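Local coordinates for protein transmembrane beta-barrels (Synthetic construct, PDB 6X9Z) that forms a de novo designed, eight-stranded antiparallel beta-barrel meant to span a lipid membrane and has no known natural function, at residues Phe37-Tyr42 against Phe51-Gly56; Tyr69-Phe74 against Met101-Trp106; Asn20-Val25 against Trp44-Leu49; Met9-Val14 against Gly27-Val32. One frame throughout, in Å; residues are numbered along the deposited sequence.

Contact 1 of 4, residues Phe37-Tyr42 against Phe51-Gly56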
# COMPACT_ATOMS: atom_id res chain seq x y z
N PHE A 37 2.64 -5.99 9.42
CA PHE A 37 1.40 -5.25 9.29
C PHE A 37 0.50 -5.97 8.29
O PHE A 37 0.97 -6.70 7.42
CB PHE A 37 1.64 -3.80 8.85
CG PHE A 37 2.26 -3.66 7.48
CD1 PHE A 37 1.46 -3.43 6.36
CD2 PHE A 37 3.63 -3.72 7.31
CE1 PHE A 37 2.03 -3.30 5.11
CE2 PHE A 37 4.20 -3.59 6.06
CZ PHE A 37 3.40 -3.37 4.96
N LEU A 38 -0.80 -5.76 8.45
CA LEU A 38 -1.80 -6.22 7.50
C LEU A 38 -2.20 -5.06 6.61
O LEU A 38 -2.14 -3.90 7.00
CB LEU A 38 -3.02 -6.80 8.22
CG LEU A 38 -2.71 -8.01 9.10
CD1 LEU A 38 -3.94 -8.47 9.88
CD2 LEU A 38 -2.15 -9.15 8.27
N ASP A 39 -2.60 -5.40 5.39
CA ASP A 39 -3.01 -4.41 4.40
C ASP A 39 -4.27 -4.91 3.72
O ASP A 39 -4.31 -6.05 3.25
CB ASP A 39 -1.90 -4.16 3.37
CG ASP A 39 -2.12 -2.90 2.56
OD1 ASP A 39 -3.29 -2.57 2.25
OD2 ASP A 39 -1.12 -2.23 2.22
N VAL A 40 -5.30 -4.08 3.72
CA VAL A 40 -6.51 -4.31 2.95
C VAL A 40 -6.80 -3.03 2.19
O VAL A 40 -6.48 -1.93 2.64
CB VAL A 40 -7.72 -4.71 3.83
CG1 VAL A 40 -7.44 -6.02 4.55
CG2 VAL A 40 -8.02 -3.61 4.84
N GLY A 41 -7.40 -3.18 1.01
CA GLY A 41 -7.70 -2.02 0.20
C GLY A 41 -8.61 -2.33 -0.97
O GLY A 41 -8.59 -3.44 -1.50
N TYR A 42 -9.42 -1.36 -1.35
CA TYR A 42 -10.29 -1.46 -2.52
C TYR A 42 -9.74 -0.54 -3.59
O TYR A 42 -9.45 0.63 -3.33
CB TYR A 42 -11.73 -1.08 -2.16
CG TYR A 42 -12.73 -1.30 -3.28
CD1 TYR A 42 -13.42 -2.49 -3.40
CD2 TYR A 42 -12.99 -0.29 -4.20
CE1 TYR A 42 -14.34 -2.69 -4.42
CE2 TYR A 42 -13.91 -0.48 -5.22
CZ TYR A 42 -14.58 -1.68 -5.32
OH TYR A 42 -15.50 -1.87 -6.34
N PHE A 51 -10.99 -4.33 -7.77
CA PHE A 51 -10.35 -5.46 -7.12
C PHE A 51 -10.27 -5.22 -5.62
O PHE A 51 -10.08 -4.09 -5.16
CB PHE A 51 -8.94 -5.71 -7.67
CG PHE A 51 -7.98 -4.58 -7.42
CD1 PHE A 51 -7.20 -4.55 -6.28
CD2 PHE A 51 -7.86 -3.55 -8.34
CE1 PHE A 51 -6.32 -3.52 -6.05
CE2 PHE A 51 -6.98 -2.51 -8.11
CZ PHE A 51 -6.21 -2.49 -6.97
N LEU A 52 -10.41 -6.31 -4.87
CA LEU A 52 -10.21 -6.32 -3.42
C LEU A 52 -8.81 -6.85 -3.15
O LEU A 52 -8.46 -7.95 -3.60
CB LEU A 52 -11.27 -7.19 -2.74
CG LEU A 52 -11.61 -6.95 -1.27
CD1 LEU A 52 -12.96 -7.58 -0.95
CD2 LEU A 52 -10.54 -7.51 -0.36
N GLU A 53 -8.01 -6.07 -2.44
CA GLU A 53 -6.62 -6.41 -2.17
C GLU A 53 -6.44 -6.74 -0.69
O GLU A 53 -6.91 -6.00 0.18
CB GLU A 53 -5.69 -5.27 -2.57
CG GLU A 53 -4.25 -5.47 -2.15
CD GLU A 53 -3.36 -4.34 -2.61
OE1 GLU A 53 -3.54 -3.88 -3.76
OE2 GLU A 53 -2.49 -3.90 -1.82
N VAL A 54 -5.78 -7.87 -0.42
CA VAL A 54 -5.49 -8.31 0.94
C VAL A 54 -4.06 -8.83 0.97
O VAL A 54 -3.64 -9.58 0.09
CB VAL A 54 -6.47 -9.41 1.42
CG1 VAL A 54 -5.96 -10.06 2.70
CG2 VAL A 54 -7.85 -8.83 1.64
N GLY A 55 -3.30 -8.41 1.98
CA GLY A 55 -1.93 -8.86 2.12
C GLY A 55 -1.29 -8.19 3.31
O GLY A 55 -1.96 -7.65 4.18
N GLY A 56 0.04 -8.21 3.32
CA GLY A 56 0.78 -7.54 4.36
C GLY A 56 2.26 -7.62 4.07
O GLY A 56 2.68 -8.07 3.00

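Contact 2 of 4, residues Tyr69-Phe74 against Met101-Trp106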
# COMPACT_ATOMS: atom_id res chain seq x y z
N TYR A 69 8.90 0.04 3.87
CA TYR A 69 8.11 -1.17 3.99
C TYR A 69 8.23 -1.98 2.71
O TYR A 69 8.44 -1.43 1.63
CB TYR A 69 6.63 -0.87 4.30
CG TYR A 69 5.89 -0.17 3.18
CD1 TYR A 69 5.17 -0.90 2.25
CD2 TYR A 69 5.90 1.21 3.07
CE1 TYR A 69 4.48 -0.28 1.23
CE2 TYR A 69 5.22 1.85 2.04
CZ TYR A 69 4.52 1.09 1.12
OH TYR A 69 3.84 1.72 0.10
N VAL A 70 8.11 -3.30 2.86
CA VAL A 70 7.91 -4.21 1.74
C VAL A 70 6.65 -5.00 2.05
O VAL A 70 6.37 -5.31 3.21
CB VAL A 70 9.14 -5.14 1.53
CG1 VAL A 70 9.41 -5.98 2.76
CG2 VAL A 70 8.95 -6.02 0.28
N LYS A 71 5.87 -5.29 1.02
CA LYS A 71 4.59 -5.95 1.25
C LYS A 71 4.27 -6.83 0.05
O LYS A 71 4.77 -6.62 -1.05
CB LYS A 71 3.46 -4.94 1.49
CG LYS A 71 3.00 -4.21 0.25
CD LYS A 71 1.87 -3.25 0.58
CE LYS A 71 1.29 -2.62 -0.68
NZ LYS A 71 0.26 -1.60 -0.38
N ALA A 72 3.43 -7.83 0.30
CA ALA A 72 2.93 -8.70 -0.75
C ALA A 72 1.52 -9.13 -0.37
O ALA A 72 1.17 -9.19 0.80
CB ALA A 72 3.83 -9.93 -0.96
N GLY A 73 0.72 -9.41 -1.39
CA GLY A 73 -0.64 -9.86 -1.17
C GLY A 73 -1.29 -10.38 -2.44
O GLY A 73 -0.61 -10.87 -3.34
N PHE A 74 -2.61 -10.26 -2.51
CA PHE A 74 -3.36 -10.72 -3.67
C PHE A 74 -4.47 -9.73 -3.98
O PHE A 74 -5.04 -9.10 -3.09
CB PHE A 74 -3.96 -12.12 -3.42
CG PHE A 74 -2.93 -13.17 -3.16
CD1 PHE A 74 -2.35 -13.87 -4.20
CD2 PHE A 74 -2.53 -13.46 -1.86
CE1 PHE A 74 -1.39 -14.84 -3.96
CE2 PHE A 74 -1.58 -14.43 -1.62
CZ PHE A 74 -1.01 -15.12 -2.67
N MET A 101 3.18 8.94 0.77
CA MET A 101 3.37 7.53 0.48
C MET A 101 3.83 7.38 -0.96
O MET A 101 3.21 7.95 -1.87
CB MET A 101 2.07 6.76 0.72
CG MET A 101 2.15 5.27 0.44
SD MET A 101 0.55 4.53 0.79
CE MET A 101 0.88 2.81 0.44
N VAL A 102 4.91 6.64 -1.16
CA VAL A 102 5.39 6.28 -2.48
C VAL A 102 5.70 4.79 -2.46
O VAL A 102 6.22 4.27 -1.47
CB VAL A 102 6.62 7.10 -2.91
CG1 VAL A 102 6.28 8.58 -2.93
CG2 VAL A 102 7.80 6.83 -1.99
N GLU A 103 5.36 4.11 -3.54
CA GLU A 103 5.45 2.66 -3.56
C GLU A 103 5.74 2.20 -4.98
O GLU A 103 5.02 2.57 -5.91
CB GLU A 103 4.16 2.02 -3.05
CG GLU A 103 4.11 0.53 -3.24
CD GLU A 103 2.90 -0.08 -2.58
OE1 GLU A 103 2.48 0.44 -1.52
OE2 GLU A 103 2.36 -1.06 -3.12
N TYR A 104 6.79 1.40 -5.13
CA TYR A 104 7.03 0.65 -6.35
C TYR A 104 6.51 -0.76 -6.16
O TYR A 104 6.81 -1.41 -5.15
CB TYR A 104 8.52 0.64 -6.69
CG TYR A 104 8.86 -0.27 -7.85
CD1 TYR A 104 9.51 -1.48 -7.63
CD2 TYR A 104 8.51 0.07 -9.15
CE1 TYR A 104 9.82 -2.31 -8.69
CE2 TYR A 104 8.81 -0.76 -10.20
CZ TYR A 104 9.46 -1.95 -9.97
OH TYR A 104 9.77 -2.77 -11.02
N GLY A 105 5.70 -1.23 -7.11
CA GLY A 105 5.08 -2.53 -6.98
C GLY A 105 5.11 -3.29 -8.29
O GLY A 105 5.18 -2.70 -9.37
N TRP A 106 5.06 -4.61 -8.17
CA TRP A 106 4.99 -5.49 -9.32
C TRP A 106 3.90 -6.53 -9.10
O TRP A 106 3.56 -6.86 -7.96
CB TRP A 106 6.35 -6.18 -9.60
CG TRP A 106 6.91 -7.01 -8.48
CD1 TRP A 106 7.77 -6.59 -7.51
CD2 TRP A 106 6.67 -8.40 -8.25
NE1 TRP A 106 8.07 -7.64 -6.67
CE2 TRP A 106 7.41 -8.76 -7.10
CE3 TRP A 106 5.90 -9.37 -8.89
CZ2 TRP A 106 7.40 -10.06 -6.58
CZ3 TRP A 106 5.89 -10.66 -8.37
CH2 TRP A 106 6.64 -10.99 -7.23

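Contact 3 of 4, residues Asn20-Val25 against Trp44-Leu49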
# COMPACT_ATOMS: atom_id res chain seq x y z
N ASN A 20 0.23 1.25 -19.10
CA ASN A 20 -0.43 2.54 -19.34
C ASN A 20 -1.86 2.55 -18.82
O ASN A 20 -2.70 3.31 -19.31
CB ASN A 20 -0.39 2.92 -20.82
CG ASN A 20 1.01 3.08 -21.35
OD1 ASN A 20 1.38 2.47 -22.36
ND2 ASN A 20 1.81 3.90 -20.67
N THR A 21 -2.16 1.71 -17.84
CA THR A 21 -3.37 1.86 -17.06
C THR A 21 -3.04 2.59 -15.76
O THR A 21 -1.88 2.80 -15.42
CB THR A 21 -4.01 0.49 -16.78
OG1 THR A 21 -3.17 -0.28 -15.91
CG2 THR A 21 -4.23 -0.27 -18.08
N VAL A 22 -4.09 2.99 -15.05
CA VAL A 22 -3.96 3.78 -13.83
C VAL A 22 -4.90 3.19 -12.78
O VAL A 22 -6.07 2.93 -13.08
CB VAL A 22 -4.28 5.27 -14.07
CG1 VAL A 22 -4.34 6.04 -12.76
CG2 VAL A 22 -3.26 5.90 -15.01
N ASP A 23 -4.38 2.97 -11.58
CA ASP A 23 -5.19 2.53 -10.45
C ASP A 23 -5.36 3.66 -9.45
O ASP A 23 -4.47 4.49 -9.27
CB ASP A 23 -4.56 1.33 -9.72
CG ASP A 23 -4.27 0.16 -10.64
OD1 ASP A 23 -3.14 0.06 -11.14
OD2 ASP A 23 -5.18 -0.68 -10.85
N VAL A 24 -6.51 3.68 -8.79
CA VAL A 24 -6.72 4.44 -7.57
C VAL A 24 -7.11 3.44 -6.49
O VAL A 24 -8.07 2.68 -6.66
CB VAL A 24 -7.78 5.54 -7.74
CG1 VAL A 24 -7.23 6.68 -8.58
CG2 VAL A 24 -9.03 4.98 -8.40
N VAL A 25 -6.34 3.41 -5.40
CA VAL A 25 -6.51 2.42 -4.35
C VAL A 25 -6.73 3.15 -3.04
O VAL A 25 -5.93 4.02 -2.66
CB VAL A 25 -5.31 1.47 -4.26
CG1 VAL A 25 -5.50 0.47 -3.14
CG2 VAL A 25 -5.10 0.74 -5.59
N TRP A 44 -9.58 0.66 -7.97
CA TRP A 44 -10.23 0.76 -9.26
C TRP A 44 -9.17 1.04 -10.32
O TRP A 44 -8.32 1.91 -10.14
CB TRP A 44 -11.29 1.87 -9.26
CG TRP A 44 -11.85 2.16 -10.61
CD1 TRP A 44 -12.85 1.49 -11.24
CD2 TRP A 44 -11.45 3.21 -11.49
NE1 TRP A 44 -13.10 2.05 -12.47
CE2 TRP A 44 -12.25 3.11 -12.65
CE3 TRP A 44 -10.50 4.23 -11.42
CZ2 TRP A 44 -12.12 3.99 -13.73
CZ3 TRP A 44 -10.37 5.09 -12.49
CH2 TRP A 44 -11.17 4.97 -13.63
N ASN A 45 -9.22 0.28 -11.41
CA ASN A 45 -8.31 0.44 -12.53
C ASN A 45 -9.07 1.04 -13.70
O ASN A 45 -10.20 0.64 -13.99
CB ASN A 45 -7.69 -0.91 -12.92
CG ASN A 45 -6.68 -0.80 -14.06
OD1 ASN A 45 -7.04 -0.90 -15.23
ND2 ASN A 45 -5.42 -0.62 -13.71
N ASN A 46 -8.46 2.03 -14.36
CA ASN A 46 -9.15 2.74 -15.43
C ASN A 46 -9.43 1.88 -16.65
O ASN A 46 -9.85 2.43 -17.67
CB ASN A 46 -8.37 3.99 -15.85
CG ASN A 46 -7.03 3.66 -16.45
OD1 ASN A 46 -6.51 2.56 -16.27
ND2 ASN A 46 -6.45 4.61 -17.16
N SER A 47 -9.20 0.57 -16.60
CA SER A 47 -9.67 -0.33 -17.64
C SER A 47 -10.97 -1.02 -17.24
O SER A 47 -11.32 -2.06 -17.81
CB SER A 47 -8.60 -1.37 -17.97
OG SER A 47 -8.36 -2.24 -16.88
N SER A 48 -11.70 -0.44 -16.27
CA SER A 48 -12.96 -0.98 -15.75
C SER A 48 -12.74 -2.36 -15.12
O SER A 48 -13.13 -3.41 -15.65
CB SER A 48 -14.04 -1.02 -16.84
OG SER A 48 -14.85 0.14 -16.76
N LEU A 49 -12.10 -2.31 -13.96
CA LEU A 49 -11.69 -3.52 -13.25
C LEU A 49 -11.48 -3.12 -11.79
O LEU A 49 -10.48 -2.48 -11.46
CB LEU A 49 -10.42 -4.10 -13.85
CG LEU A 49 -9.81 -5.35 -13.21
CD1 LEU A 49 -10.68 -6.56 -13.48
CD2 LEU A 49 -8.39 -5.58 -13.70

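Contact 4 of 4, residues Met9-Val14 against Gly27-Val32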
# COMPACT_ATOMS: atom_id res chain seq x y z
N MET A 9 -3.73 3.15 9.88
CA MET A 9 -3.55 4.24 8.93
C MET A 9 -4.39 3.96 7.69
O MET A 9 -4.31 2.88 7.12
CB MET A 9 -2.08 4.43 8.57
CG MET A 9 -1.29 5.04 9.71
SD MET A 9 0.37 5.46 9.18
CE MET A 9 1.00 3.82 8.88
N VAL A 10 -5.19 4.95 7.31
CA VAL A 10 -5.95 4.90 6.07
C VAL A 10 -5.14 5.62 5.00
O VAL A 10 -4.61 6.71 5.24
CB VAL A 10 -7.33 5.55 6.24
CG1 VAL A 10 -8.03 5.68 4.89
CG2 VAL A 10 -8.18 4.74 7.21
N TYR A 11 -5.02 5.00 3.83
CA TYR A 11 -4.24 5.56 2.74
C TYR A 11 -5.10 5.65 1.49
O TYR A 11 -6.08 4.92 1.33
CB TYR A 11 -2.99 4.72 2.46
CG TYR A 11 -3.25 3.33 1.92
CD1 TYR A 11 -3.41 3.12 0.56
CD2 TYR A 11 -3.32 2.23 2.77
CE1 TYR A 11 -3.64 1.86 0.05
CE2 TYR A 11 -3.55 0.96 2.26
CZ TYR A 11 -3.71 0.78 0.90
OH TYR A 11 -3.93 -0.48 0.39
N VAL A 12 -4.71 6.57 0.61
CA VAL A 12 -5.27 6.65 -0.74
C VAL A 12 -4.12 6.91 -1.70
O VAL A 12 -3.32 7.82 -1.48
CB VAL A 12 -6.35 7.75 -0.85
CG1 VAL A 12 -7.63 7.30 -0.15
CG2 VAL A 12 -5.86 9.05 -0.24
N VAL A 13 -4.01 6.09 -2.73
CA VAL A 13 -2.89 6.20 -3.66
C VAL A 13 -3.39 6.12 -5.09
O VAL A 13 -4.44 5.54 -5.39
CB VAL A 13 -1.81 5.12 -3.43
CG1 VAL A 13 -1.32 5.16 -2.00
CG2 VAL A 13 -2.34 3.73 -3.79
N VAL A 14 -2.62 6.73 -5.98
CA VAL A 14 -2.81 6.62 -7.42
C VAL A 14 -1.59 5.91 -7.97
O VAL A 14 -0.45 6.31 -7.71
CB VAL A 14 -3.02 8.00 -8.08
CG1 VAL A 14 -1.99 9.00 -7.56
CG2 VAL A 14 -2.95 7.87 -9.59
N GLY A 27 -7.48 2.22 1.12
CA GLY A 27 -7.42 1.11 2.04
C GLY A 27 -6.84 1.42 3.41
O GLY A 27 -6.87 2.58 3.85
N ALA A 28 -6.31 0.41 4.09
CA ALA A 28 -5.74 0.61 5.41
C ALA A 28 -4.56 -0.33 5.62
O ALA A 28 -4.50 -1.42 5.05
CB ALA A 28 -6.78 0.39 6.51
N GLN A 29 -3.62 0.11 6.45
CA GLN A 29 -2.50 -0.69 6.90
C GLN A 29 -2.52 -0.71 8.42
O GLN A 29 -2.48 0.35 9.05
CB GLN A 29 -1.18 -0.14 6.36
CG GLN A 29 -1.04 -0.26 4.85
CD GLN A 29 0.26 0.32 4.31
OE1 GLN A 29 0.93 1.11 4.99
NE2 GLN A 29 0.63 -0.07 3.09
N TYR A 30 -2.58 -1.90 9.00
CA TYR A 30 -2.68 -2.07 10.44
C TYR A 30 -1.45 -2.83 10.92
O TYR A 30 -1.21 -3.96 10.50
CB TYR A 30 -3.96 -2.81 10.81
CG TYR A 30 -4.12 -3.04 12.30
CD1 TYR A 30 -3.84 -4.28 12.86
CD2 TYR A 30 -4.54 -2.02 13.14
CE1 TYR A 30 -3.97 -4.50 14.21
CE2 TYR A 30 -4.67 -2.23 14.50
CZ TYR A 30 -4.39 -3.47 15.03
OH TYR A 30 -4.52 -3.71 16.37
N ALA A 31 -0.66 -2.19 11.79
CA ALA A 31 0.53 -2.81 12.34
C ALA A 31 0.11 -3.78 13.44
O ALA A 31 -0.41 -3.36 14.48
CB ALA A 31 1.49 -1.75 12.88
N VAL A 32 0.33 -5.08 13.22
CA VAL A 32 -0.03 -6.10 14.20
C VAL A 32 1.10 -6.41 15.18
O VAL A 32 0.84 -7.03 16.22
CB VAL A 32 -0.44 -7.42 13.50
CG1 VAL A 32 -1.61 -7.18 12.55
CG2 VAL A 32 0.74 -8.01 12.76

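Contact 1 of 4, residues Phe37-Tyr42 against Phe51-Gly56
With CG anti to the backbone N in both Asp39 (chi1 -165°) and Glu53 (chi1 172°), the two carboxylates rise from the same face of the sheet, and Asp39 OD1 comes to 4.4 Å from Glu53 OE2. These like charges do not bond to each other. Lys71 makes a salt bridge with Asp39 and a weak, long ion pair with Glu53, which probably offsets the repulsion; Gln29 and Tyr11 also bind the Asp39 carboxylate. On the other face Val40 and Val54 lie side by side and point the same way, CG1 of Val40 meeting CG2 of Val54 at 4.1 Å. Leu38, Tyr42 and Leu52 share this surface, consistent with an apolar exterior toward lipid. The backbones run antiparallel in a beta hairpin, joined by two hydrogen-bonded pairs. Asp39 N gives a short bond of 2.6 Å to Gly55 O, and Gly55 N returns one to Asp39 O. At the next hydrogen-bonded pair, Glu53 N reaches Gly41 O at 2.9 Å in a straighter bond (164° at the hydrogen). Gly56 CA makes a CA-H...O contact of 3.2 Å with Phe37 O, and a beta carbon on this glycine would run into that oxygen. Strand 22-31 pairs with the other edge of strand 36-45, while strand 66-77 flanks strand 49-59, and the Phe37 ring packs inside the barrel on Tyr69 and Lys71.

Contact 2 of 4, residues Tyr69-Phe74 against Met101-Trp106
Tyr69 and Lys71 meet Glu103 between backbones that stay apart, the short strand axes passing 9.1 Å from each other at 43° with strand 82-93 seated between them in the sheet, so that side chains alone bridge the gap through the barrel interior. Tyr69 has its CG lodged between the backbone N and the carbonyl carbon (chi1 67°), a torsion that swings the phenol toward strand 101-106. Its OH donates a very short bond of 2.5 Å to Glu103 OE1, which lies at the ring edge, near its plane; ring and carboxylate planes stand 78° apart. The extended Met101 chain crosses the tyrosine at about a right angle, bringing CE to 3.2 Å from Tyr69 OH. Lys71, also extended, crosses Glu103 and makes a salt bridge whose NZ-OE1 hydrogen bond is weak at 3.2 Å. OE1 is gripped by two donors of unequal strength, the neutral phenol more closely than the ammonium. Lys71 CE lies 3.1 Å from Glu103 OE2. The stronger partner of this ammonium group is Asp39. With an alanine in place of Glu103, the phenol OH would probably lose its acceptor and be free to turn, and Lys71 would have one counter-charge fewer. The pairing is likely to stabilise the carboxylate as an anion and to tie it into a chain of charges running on through Lys71 to Asp39.

Contact 3 of 4, residues Asn20-Val25 against Trp44-Leu49
Asn45 ND2 provides the side-chain hydrogen bonds on the inner face, one to Asp23 OD2 at 2.9 Å and one, nearly straight, to Thr21 OG1 at 3.2 Å. Both acceptors lie in the amide plane of Asn45, but the amide meets the Asp23 oxygen from above its carboxylate plane. Asn17 also bonds Asp23, through OD1, and Asp19 bonds the Thr21 hydroxyl. A mixed bond follows beside them, Val22 N reaching Asn46 OD1 at 2.7 Å from above the carbonyl plane. Backbone bonds join Val24 and Trp44 in both directions, and Asn46 N binds Val22 O at 2.9 Å, where the antiparallel pairing of strands 22-31 and 36-45 runs out at a barrel end. The chain then reverses into strand 49-59 through an Asx turn, Asn45 OD1 accepting from Ser47 N, with a G1 beta bulge in which Ser48 and Leu49 together stand across from Asn45. Ser47 OG binds the same OD1 at 2.5 Å, from the opposite face of the amide plane to Ser47 N. Apolar contact is confined to the outer face: a chi1 of 172° lays the indole of Trp44 alongside Val24, whose CG2 touches the ring edge at Trp44 CE3, 3.4 Å away.

Contact 4 of 4, residues Met9-Val14 against Gly27-Val32
Tyr11 lays its ring over Gly27 of the neighbouring strand in the mortise-and-tenon pairing of tyrosine and glycine, an aromatic rescue of glycine known from transmembrane beta-barrels. The two residues form a hydrogen-bonded pair in the antiparallel hairpin of strands 8-17 and 22-31. A chi1 of 67° folds the phenol of Tyr11 back over the sheet toward its partner. Gly27 CA then lies 4.1 Å from the centroid of the Tyr11 ring, a CH-pi contact 22° off the ring normal; a beta carbon on Gly27 would collide with the phenol oxygen. The ring also reaches past the glycine, CE2 of Tyr11 standing 3.4 Å from Ala28 N. Gln29 flanks it on the same inner face, with CG 3.8 Å from Tyr11 CE2. The polar ends of Tyr11 and Gln29 both go on to the carboxylate of Asp39, one to each oxygen. Replacement of Tyr11 by a valine would probably uncover the Gly27 backbone, open a gap beside Gln29 and leave one Asp39 oxygen without its phenol partner. Backbone bonds fix the register beneath the ring, Gly27 N and Tyr11 O meeting at 3.0 Å. At the next hydrogen-bonded pair, Met9 O takes Gln29 N at 2.9 Å and also receives a CA-H...O contact from Ala28 CA at 3.2 Å.

Overall arrangement
Contacts 1, 3 and 4 each join neighbouring strands of one closed antiparallel barrel and have an exposed outer face as well as an inner one. Contact 2 spans the interior between next-but-one strands, touches only through buried or partly exposed residues, and buries the least surface of the four. Strand 36-45 serves contacts 1 and 3, and strand 22-31 serves contacts 3 and 4. Asp39 of contact 1 ties contacts 1, 2 and 4 into one polar network inside the barrel. Contacts 1 and 4 lie about 8 Å apart (centres), near mid-barrel. Contact 3, about 15 Å from the chain centre at one end, adds amide, carboxylate and hydroxyl bonds around a tight turn, its apolar pair again outside.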